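Long-range contacts in allergen Aed a 2 (Aedes aegypti, PDB 3DXL), which binds and sequesters biogenic amines and leukotrienes of the vertebrate host, and so modulates the blood feeding of female mosquitoes: residues Met1-Pro6 with Ile73-Lys78; Met9-Thr14 with Leu55-Leu60. All coordinates share one frame; numbering follows the deposited sequence. Where two conformers were deposited one is given.

Contact 1: residues Met1-Pro6 with Ile73-Lys78; sequences MGPFDP and IQEQFK
The flat carboxamide of Gln76 meets the backbone of Phe4 through both of its polar atoms, while the Phe4 ring carries Gly2 CA over one face, toward the rim. This surface contact joins the loop before helix 6-20 to helix 71-79 of the N-terminal PBP/GOBP-type domain. Phe4 N donates to Gln76 OE1 at 2.8 Å, nearly straight at 169°, and lies in the carbonyl plane on a lone pair. Gln76 NE2 returns a bond to Phe4 O at 3.0 Å, again on a lone pair; this oxygen sits only 13° out of the amide plane. A bend at chi2 (70°) turns the amide toward the N-terminal loop, residues 1-6. Pro3, preceded by a cis peptide bond, packs CA against Gln76 OE1 at 3.4 Å. Beside it, one water donates to both Gly2 O (2.9 Å) and Glu75 OE1 (2.7 Å). Gln76 NE2 also bonds to Leu127 O, and Phe4 O accepts from His129 NE2. With two bonds to one residue and a third to Leu127, the amide has its rotation fixed, so the irregular N-terminal loop is held by a neutral, directional clasp rather than by charge pairing.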
ATOM      1  N   MET A   1      11.626  -9.883  -4.229  1.00 22.15           N
ATOM      2  CA  MET A   1      11.049  -8.817  -3.353  1.00 21.64           C
ATOM      3  C   MET A   1      11.854  -7.529  -3.428  1.00 21.15           C
ATOM      4  O   MET A   1      13.092  -7.542  -3.397  1.00 21.56           O
ATOM      5  CB  MET A   1      10.959  -9.291  -1.899  1.00 22.08           C
ATOM      6  CG  MET A   1       9.989 -10.438  -1.683  1.00 22.74           C
ATOM      7  SD  MET A   1       8.282 -10.010  -2.092  1.00 25.56           S
ATOM      8  CE  MET A   1       7.805  -9.015  -0.677  1.00 24.87           C
ATOM      9  N   GLY A   2      11.137  -6.411  -3.511  1.00 20.02           N
ATOM     10  CA  GLY A   2      11.761  -5.111  -3.699  1.00 18.61           C
ATOM     11  C   GLY A   2      12.156  -4.866  -5.144  1.00 17.07           C
ATOM     12  O   GLY A   2      11.957  -5.735  -6.002  1.00 18.14           O
ATOM     13  N   PRO A   3      12.707  -3.674  -5.435  1.00 15.81           N
ATOM     14  CA  PRO A   3      12.895  -2.600  -4.461  1.00 14.47           C
ATOM     15  C   PRO A   3      11.568  -1.887  -4.165  1.00 13.10           C
ATOM     16  O   PRO A   3      10.583  -2.062  -4.896  1.00 13.07           O
ATOM     17  CB  PRO A   3      13.840  -1.646  -5.186  1.00 14.32           C
ATOM     18  CG  PRO A   3      13.467  -1.822  -6.640  1.00 15.40           C
ATOM     19  CD  PRO A   3      13.156  -3.279  -6.785  1.00 16.29           C
ATOM     20  N   PHE A   4      11.557  -1.096  -3.104  1.00 12.19           N
ATOM     21  CA  PHE A   4      10.378  -0.348  -2.688  1.00 11.28           C
ATOM     22  C   PHE A   4      10.683   1.134  -2.667  1.00 10.96           C
ATOM     23  O   PHE A   4      11.713   1.558  -2.122  1.00 10.90           O
ATOM     24  CB  PHE A   4       9.941  -0.795  -1.297  1.00 12.14           C
ATOM     25  CG  PHE A   4       9.532  -2.231  -1.219  1.00 12.35           C
ATOM     26  CD1 PHE A   4       8.323  -2.662  -1.767  1.00 13.68           C
ATOM     27  CD2 PHE A   4      10.350  -3.164  -0.593  1.00 13.46           C
ATOM     28  CE1 PHE A   4       7.945  -3.999  -1.683  1.00 14.79           C
ATOM     29  CE2 PHE A   4       9.973  -4.495  -0.507  1.00 14.37           C
ATOM     30  CZ  PHE A   4       8.773  -4.915  -1.053  1.00 14.98           C
ATOM     31  N   ASP A   5       9.782   1.931  -3.245  1.00 10.30           N
ATOM     32  CA  ASP A   5       9.947   3.368  -3.212  1.00 10.51           C
ATOM     33  C   ASP A   5       9.376   3.933  -1.902  1.00  9.92           C
ATOM     34  O   ASP A   5       8.852   3.172  -1.077  1.00  9.58           O
ATOM     35  CB  ASP A   5       9.382   4.032  -4.491  1.00 10.15           C
ATOM     36  CG  ASP A   5       7.851   4.021  -4.575  1.00 10.50           C
ATOM     37  OD1 ASP A   5       7.176   3.970  -3.529  1.00 10.95           O
ATOM     38  OD2 ASP A   5       7.337   4.105  -5.716  1.00 11.75           O
ATOM     39  N   PRO A   6       9.528   5.243  -1.663  1.00 10.17           N
ATOM     40  CA  PRO A   6       9.042   5.778  -0.386  1.00 10.08           C
ATOM     41  C   PRO A   6       7.559   5.557  -0.096  1.00  9.72           C
ATOM     42  O   PRO A   6       7.191   5.308   1.059  1.00  9.62           O
ATOM     43  CB  PRO A   6       9.370   7.267  -0.487  1.00 10.86           C
ATOM     44  CG  PRO A   6      10.598   7.281  -1.350  1.00 10.57           C
ATOM     45  CD  PRO A   6      10.284   6.262  -2.417  1.00 10.39           C
ATOM     46  N   ILE A  73      17.410  -6.615   0.749  1.00 15.06           N
ATOM     47  CA  ILE A  73      18.370  -5.595   1.162  1.00 14.90           C
ATOM     48  C   ILE A  73      19.268  -5.195  -0.015  1.00 15.07           C
ATOM     49  O   ILE A  73      19.470  -4.007  -0.278  1.00 14.70           O
ATOM     50  CB  ILE A  73      19.205  -6.069   2.374  1.00 14.60           C
ATOM     51  CG1 ILE A  73      18.290  -6.234   3.588  1.00 13.88           C
ATOM     52  CG2 ILE A  73      20.367  -5.097   2.663  1.00 15.28           C
ATOM     53  CD1 ILE A  73      18.937  -7.005   4.733  1.00 14.24           C
ATOM     54  N   GLN A  74      19.788  -6.190  -0.728  1.00 16.13           N
ATOM     55  CA  GLN A  74      20.623  -5.916  -1.898  1.00 17.17           C
ATOM     56  C   GLN A  74      19.823  -5.280  -3.044  1.00 16.78           C
ATOM     57  O   GLN A  74      20.319  -4.373  -3.710  1.00 16.52           O
ATOM     58  CB  GLN A  74      21.358  -7.175  -2.362  1.00 18.15           C
ATOM     59  CG  GLN A  74      22.358  -7.745  -1.333  1.00 20.54           C
ATOM     60  CD  GLN A  74      23.482  -6.778  -0.935  1.00 23.27           C
ATOM     61  OE1 GLN A  74      23.864  -5.876  -1.692  1.00 24.33           O
ATOM     62  NE2 GLN A  74      24.025  -6.980   0.266  1.00 25.45           N
ATOM     63  N   GLU A  75      18.581  -5.733  -3.251  1.00 16.91           N
ATOM     64  CA  GLU A  75      17.708  -5.135  -4.260  1.00 16.83           C
ATOM     65  C   GLU A  75      17.443  -3.672  -3.932  1.00 15.28           C
ATOM     66  O   GLU A  75      17.493  -2.801  -4.806  1.00 15.50           O
ATOM     67  CB  GLU A  75      16.379  -5.895  -4.365  1.00 17.69           C
ATOM     68  CG  GLU A  75      16.455  -7.209  -5.123  1.00 20.49           C
ATOM     69  CD  GLU A  75      16.975  -7.045  -6.545  1.00 22.88           C
ATOM     70  OE1 GLU A  75      16.468  -6.169  -7.283  1.00 24.19           O
ATOM     71  OE2 GLU A  75      17.898  -7.796  -6.915  1.00 25.69           O
ATOM     72  N   GLN A  76      17.181  -3.406  -2.655  1.00 14.37           N
ATOM     73  CA  GLN A  76      16.911  -2.062  -2.191  1.00 13.91           C
ATOM     74  C   GLN A  76      18.106  -1.127  -2.392  1.00 13.88           C
ATOM     75  O   GLN A  76      17.959  -0.003  -2.874  1.00 13.81           O
ATOM     76  CB  GLN A  76      16.461  -2.092  -0.729  1.00 13.64           C
ATOM     77  CG  GLN A  76      15.881  -0.786  -0.223  1.00 12.29           C
ATOM     78  CD  GLN A  76      14.521  -0.448  -0.813  1.00 11.83           C
ATOM     79  OE1 GLN A  76      13.952  -1.210  -1.591  1.00 12.67           O
ATOM     80  NE2 GLN A  76      14.010   0.705  -0.441  1.00 11.47           N
ATOM     81  N   PHE A  77      19.290  -1.599  -2.020  1.00 14.23           N
ATOM     82  CA  PHE A  77      20.510  -0.807  -2.150  1.00 14.38           C
ATOM     83  C   PHE A  77      20.882  -0.554  -3.617  1.00 14.50           C
ATOM     84  O   PHE A  77      21.363   0.521  -3.959  1.00 14.97           O
ATOM     85  CB  PHE A  77      21.643  -1.492  -1.376  1.00 14.56           C
ATOM     86  CG  PHE A  77      22.941  -0.729  -1.357  1.00 14.86           C
ATOM     87  CD1 PHE A  77      22.979   0.637  -1.114  1.00 15.03           C
ATOM     88  CD2 PHE A  77      24.143  -1.412  -1.533  1.00 15.95           C
ATOM     89  CE1 PHE A  77      24.204   1.317  -1.084  1.00 15.65           C
ATOM     90  CE2 PHE A  77      25.363  -0.743  -1.499  1.00 15.96           C
ATOM     91  CZ  PHE A  77      25.396   0.615  -1.271  1.00 16.01           C
ATOM     92  N   LYS A  78      20.658  -1.548  -4.466  1.00 15.31           N
ATOM     93  CA  LYS A  78      20.871  -1.388  -5.910  1.00 16.37           C
ATOM     94  C   LYS A  78      20.008  -0.259  -6.480  1.00 16.52           C
ATOM     95  O   LYS A  78      20.475   0.547  -7.288  1.00 16.66           O
ATOM     96  CB  LYS A  78      20.586  -2.700  -6.633  1.00 17.23           C
ATOM     97  CG  LYS A  78      20.801  -2.663  -8.138  1.00 19.88           C
ATOM     98  CD  LYS A  78      20.500  -4.022  -8.749  1.00 23.39           C
ATOM     99  CE  LYS A  78      20.969  -4.109 -10.189  1.00 25.31           C
ATOM    100  NZ  LYS A  78      20.635  -5.434 -10.777  1.00 26.73           N
TER
HETATM  101  O   HOH W   1      13.873  -6.625  -8.007  1.00 71.85           O

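Contact 2: residues Met9-Thr14 with Leu55-Leu60; sequences MLFIFT and LVRTGL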
ATOM      1  N   MET A   9       6.964   1.873   0.966  1.00  9.21           N
ATOM      2  CA  MET A   9       7.315   1.643   2.366  1.00  8.93           C
ATOM      3  C   MET A   9       6.330   2.320   3.308  1.00  9.01           C
ATOM      4  O   MET A   9       5.948   1.741   4.320  1.00  8.86           O
ATOM      5  CB  MET A   9       8.758   2.056   2.668  1.00  9.33           C
ATOM      6  CG  MET A   9       9.785   1.221   1.922  1.00 10.41           C
ATOM      7  SD  MET A   9       9.583  -0.577   2.121  1.00 11.78           S
ATOM      8  CE  MET A   9       9.528  -0.754   3.891  1.00 12.86           C
ATOM      9  N   LEU A  10       5.876   3.520   2.948  1.00  8.86           N
ATOM     10  CA  LEU A  10       4.879   4.197   3.766  1.00  8.82           C
ATOM     11  C   LEU A  10       3.605   3.349   3.825  1.00  8.54           C
ATOM     12  O   LEU A  10       2.988   3.199   4.886  1.00  9.08           O
ATOM     13  CB  LEU A  10       4.568   5.596   3.227  1.00  9.51           C
ATOM     14  CG  LEU A  10       3.597   6.436   4.062  1.00 10.24           C
ATOM     15  CD1 LEU A  10       4.160   6.789   5.458  1.00 10.96           C
ATOM     16  CD2 LEU A  10       3.236   7.684   3.290  1.00 11.16           C
ATOM     17  N   PHE A  11       3.206   2.785   2.682  1.00  8.49           N
ATOM     18  CA  PHE A  11       2.045   1.913   2.659  1.00  8.43           C
ATOM     19  C   PHE A  11       2.236   0.725   3.607  1.00  8.78           C
ATOM     20  O   PHE A  11       1.341   0.402   4.385  1.00  8.97           O
ATOM     21  CB  PHE A  11       1.745   1.417   1.249  1.00  9.02           C
ATOM     22  CG  PHE A  11       0.550   0.531   1.200  1.00  9.84           C
ATOM     23  CD1 PHE A  11      -0.732   1.076   1.222  1.00 10.83           C
ATOM     24  CD2 PHE A  11       0.692  -0.847   1.198  1.00 11.17           C
ATOM     25  CE1 PHE A  11      -1.856   0.252   1.225  1.00 11.93           C
ATOM     26  CE2 PHE A  11      -0.421  -1.680   1.195  1.00 12.15           C
ATOM     27  CZ  PHE A  11      -1.700  -1.125   1.207  1.00 11.81           C
ATOM     28  N   ILE A  12       3.387   0.066   3.517  1.00  9.08           N
ATOM     29  CA  ILE A  12       3.681  -1.075   4.385  1.00  9.41           C
ATOM     30  C   ILE A  12       3.625  -0.703   5.864  1.00  9.11           C
ATOM     31  O   ILE A  12       2.936  -1.352   6.651  1.00  9.36           O
ATOM     32  CB  ILE A  12       5.050  -1.721   4.032  1.00  9.44           C
ATOM     33  CG1 ILE A  12       4.949  -2.453   2.692  1.00 10.11           C
ATOM     34  CG2 ILE A  12       5.508  -2.667   5.154  1.00  9.69           C
ATOM     35  CD1 ILE A  12       6.283  -2.890   2.104  1.00 10.12           C
ATOM     36  N   PHE A  13       4.339   0.353   6.245  1.00  9.32           N
ATOM     37  CA  PHE A  13       4.394   0.694   7.657  1.00  9.64           C
ATOM     38  C   PHE A  13       3.003   1.045   8.188  1.00  9.42           C
ATOM     39  O   PHE A  13       2.584   0.571   9.245  1.00  9.55           O
ATOM     40  CB  PHE A  13       5.366   1.852   7.935  1.00 10.72           C
ATOM     41  CG  PHE A  13       6.802   1.599   7.494  1.00 11.86           C
ATOM     42  CD1 PHE A  13       7.393   0.349   7.622  1.00 12.34           C
ATOM     43  CD2 PHE A  13       7.547   2.635   6.941  1.00 13.30           C
ATOM     44  CE1 PHE A  13       8.716   0.144   7.216  1.00 13.58           C
ATOM     45  CE2 PHE A  13       8.866   2.436   6.532  1.00 14.73           C
ATOM     46  CZ  PHE A  13       9.435   1.194   6.667  1.00 14.06           C
ATOM     47  N   THR A  14       2.286   1.893   7.452  1.00  9.20           N
ATOM     48  CA  THR A  14       0.974   2.329   7.920  1.00  9.36           C
ATOM     49  C   THR A  14      -0.061   1.209   7.929  1.00  8.66           C
ATOM     50  O   THR A  14      -0.862   1.138   8.864  1.00  9.10           O
ATOM     51  CB  THR A  14       0.455   3.574   7.162  1.00  8.87           C
ATOM     52  OG1 THR A  14       0.380   3.295   5.761  1.00  9.34           O
ATOM     53  CG2 THR A  14       1.369   4.767   7.421  1.00 10.25           C
ATOM     54  N   LEU A  55       8.093  -7.185   8.259  1.00 10.56           N
ATOM     55  CA  LEU A  55       9.093  -8.100   7.714  1.00 11.20           C
ATOM     56  C   LEU A  55       8.545  -8.959   6.574  1.00 11.18           C
ATOM     57  O   LEU A  55       9.246  -9.235   5.600  1.00 11.47           O
ATOM     58  CB  LEU A  55       9.666  -8.978   8.830  1.00 11.45           C
ATOM     59  CG  LEU A  55      10.499  -8.216   9.867  1.00 11.63           C
ATOM     60  CD1 LEU A  55      10.694  -9.041  11.128  1.00 13.03           C
ATOM     61  CD2 LEU A  55      11.847  -7.759   9.300  1.00 12.49           C
ATOM     62  N   VAL A  56       7.291  -9.379   6.697  1.00 11.43           N
ATOM     63  CA  VAL A  56       6.652 -10.178   5.654  1.00 11.72           C
ATOM     64  C   VAL A  56       6.371  -9.344   4.403  1.00 11.77           C
ATOM     65  O   VAL A  56       6.676  -9.767   3.290  1.00 12.26           O
ATOM     66  CB  VAL A  56       5.381 -10.870   6.180  1.00 11.87           C
ATOM     67  CG1 VAL A  56       4.586 -11.508   5.047  1.00 12.57           C
ATOM     68  CG2 VAL A  56       5.769 -11.921   7.212  1.00 11.74           C
ATOM     69  N   ARG A  57       5.820  -8.147   4.585  1.00 11.57           N
ATOM     70  CA  ARG A  57       5.505  -7.311   3.417  1.00 12.04           C
ATOM     71  C   ARG A  57       6.756  -6.849   2.666  1.00 12.18           C
ATOM     72  O   ARG A  57       6.733  -6.673   1.450  1.00 12.47           O
ATOM     73  CB  ARG A  57       4.614  -6.123   3.797  1.00 12.37           C
ATOM     74  CG  ARG A  57       3.157  -6.503   4.035  1.00 14.01           C
ATOM     75  CD  ARG A  57       2.279  -5.262   4.113  1.00 15.38           C
ATOM     76  NE  ARG A  57       0.858  -5.602   4.059  1.00 18.05           N
ATOM     77  CZ  ARG A  57       0.101  -5.577   2.962  1.00 18.58           C
ATOM     78  NH1 ARG A  57       0.592  -5.182   1.792  1.00 19.73           N
ATOM     79  NH2 ARG A  57      -1.175  -5.915   3.044  1.00 19.80           N
ATOM     80  N   THR A  58       7.868  -6.691   3.382  1.00 12.11           N
ATOM     81  CA  THR A  58       9.111  -6.269   2.729  0.50 12.21           C
ATOM     82  C   THR A  58       9.847  -7.447   2.126  1.00 12.44           C
ATOM     83  O   THR A  58      10.677  -7.267   1.238  1.00 13.03           O
ATOM     84  CB  THR A  58      10.072  -5.545   3.676  0.50 12.14           C
ATOM     85  OG1 THR A  58      10.352  -6.382   4.806  0.50 11.77           O
ATOM     86  CG2 THR A  58       9.477  -4.228   4.123  0.50 11.80           C
ATOM     87  N   GLY A  59       9.531  -8.652   2.589  1.00 12.94           N
ATOM     88  CA  GLY A  59      10.201  -9.859   2.106  1.00 13.26           C
ATOM     89  C   GLY A  59      11.435 -10.239   2.906  1.00 13.41           C
ATOM     90  O   GLY A  59      12.148 -11.174   2.536  1.00 14.55           O
ATOM     91  N   LEU A  60      11.683  -9.537   4.012  1.00 13.13           N
ATOM     92  CA  LEU A  60      12.801  -9.875   4.897  1.00 13.39           C
ATOM     93  C   LEU A  60      12.556 -11.173   5.638  1.00 13.43           C
ATOM     94  O   LEU A  60      13.506 -11.885   5.974  1.00 13.95           O
ATOM     95  CB  LEU A  60      13.070  -8.750   5.895  1.00 13.58           C
ATOM     96  CG  LEU A  60      13.825  -7.546   5.362  1.00 13.85           C
ATOM     97  CD1 LEU A  60      13.654  -6.375   6.287  1.00 14.89           C
ATOM     98  CD2 LEU A  60      15.305  -7.875   5.178  1.00 14.87           C
TER
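Ile12 and Arg57 bring together helices 6-20 and 45-58 of the N-terminal domain, an all-helical unit of the PBP/GOBP (odorant-binding protein) family, in which the disulfide Cys16-Cys53 ties the same two helices one turn after Ile12 and one turn before Arg57. Their alpha carbons are the nearest pair across the two segments, Ile12 CA and Arg57 CA being 6.6 Å apart. Ile12 lays both branches on the aliphatic base of Arg57: CG2 and CG1 each stand 3.8 Å from Arg57 CB, and the two side chains run past one another in opposite directions. The tip, Ile12 CD1, goes on to Thr58 CG2 at 4.0 Å, crossing that side chain at about a right angle.

Arg57 stays extended from CG to NE, which carries the guanidinium along to Phe11. There NH1 lies in the plane of the ring, at its edge, 3.7 Å from Phe11 CE2, with the two planes 79° apart. This edge placement is not a cation-pi arrangement; the cation-pi partner of Phe11 is Arg198. Arg57 NH1 also has a weak hydrogen bond to a glycerol, a molecule probably left by the crystallisation liquor.

On the other flank Met9, bent at chi2 and chi3, curls its methyl inward to Thr58 CG2. The 3.5 Å between Met9 CE and Thr58 CG2 is short for two carbons, but the shortness is doubtful, because Thr58 was deposited in two conformers and this pair belongs to one of them. Nearby, Phe13 meets Trp37, a leukotriene E4 site residue, consistent with this helix bordering the lipid pocket. The Thr58 hydroxyl is turned from the apolar contact: OG1 is hydrogen-bonded to Val54 O, one turn back, and to O3 of a glycerol.

How the contacts relate
Contact 2 is nested inside the chain loop closed by contact 1, and their centres lie about 11 Å apart, both in the N-terminal half that holds the lipid pocket. Helix 6-20 connects them: the loop of contact 1 leads directly into it, and contact 2 joins it to helix 45-58. They also touch directly. Phe4 CB packs on Met9 SD at 3.4 Å. Met1 CE reaches Arg57 O at 3.3 Å. The N-terminal segment thus spans from helix 71-79, at the surface, to the end of helix 45-58, in the buried interior. The Met9 side chain is about 6 Å from that of Trp37 and about 7 Å from Gly130, consistent with contact 2 lying beside the leukotriene site.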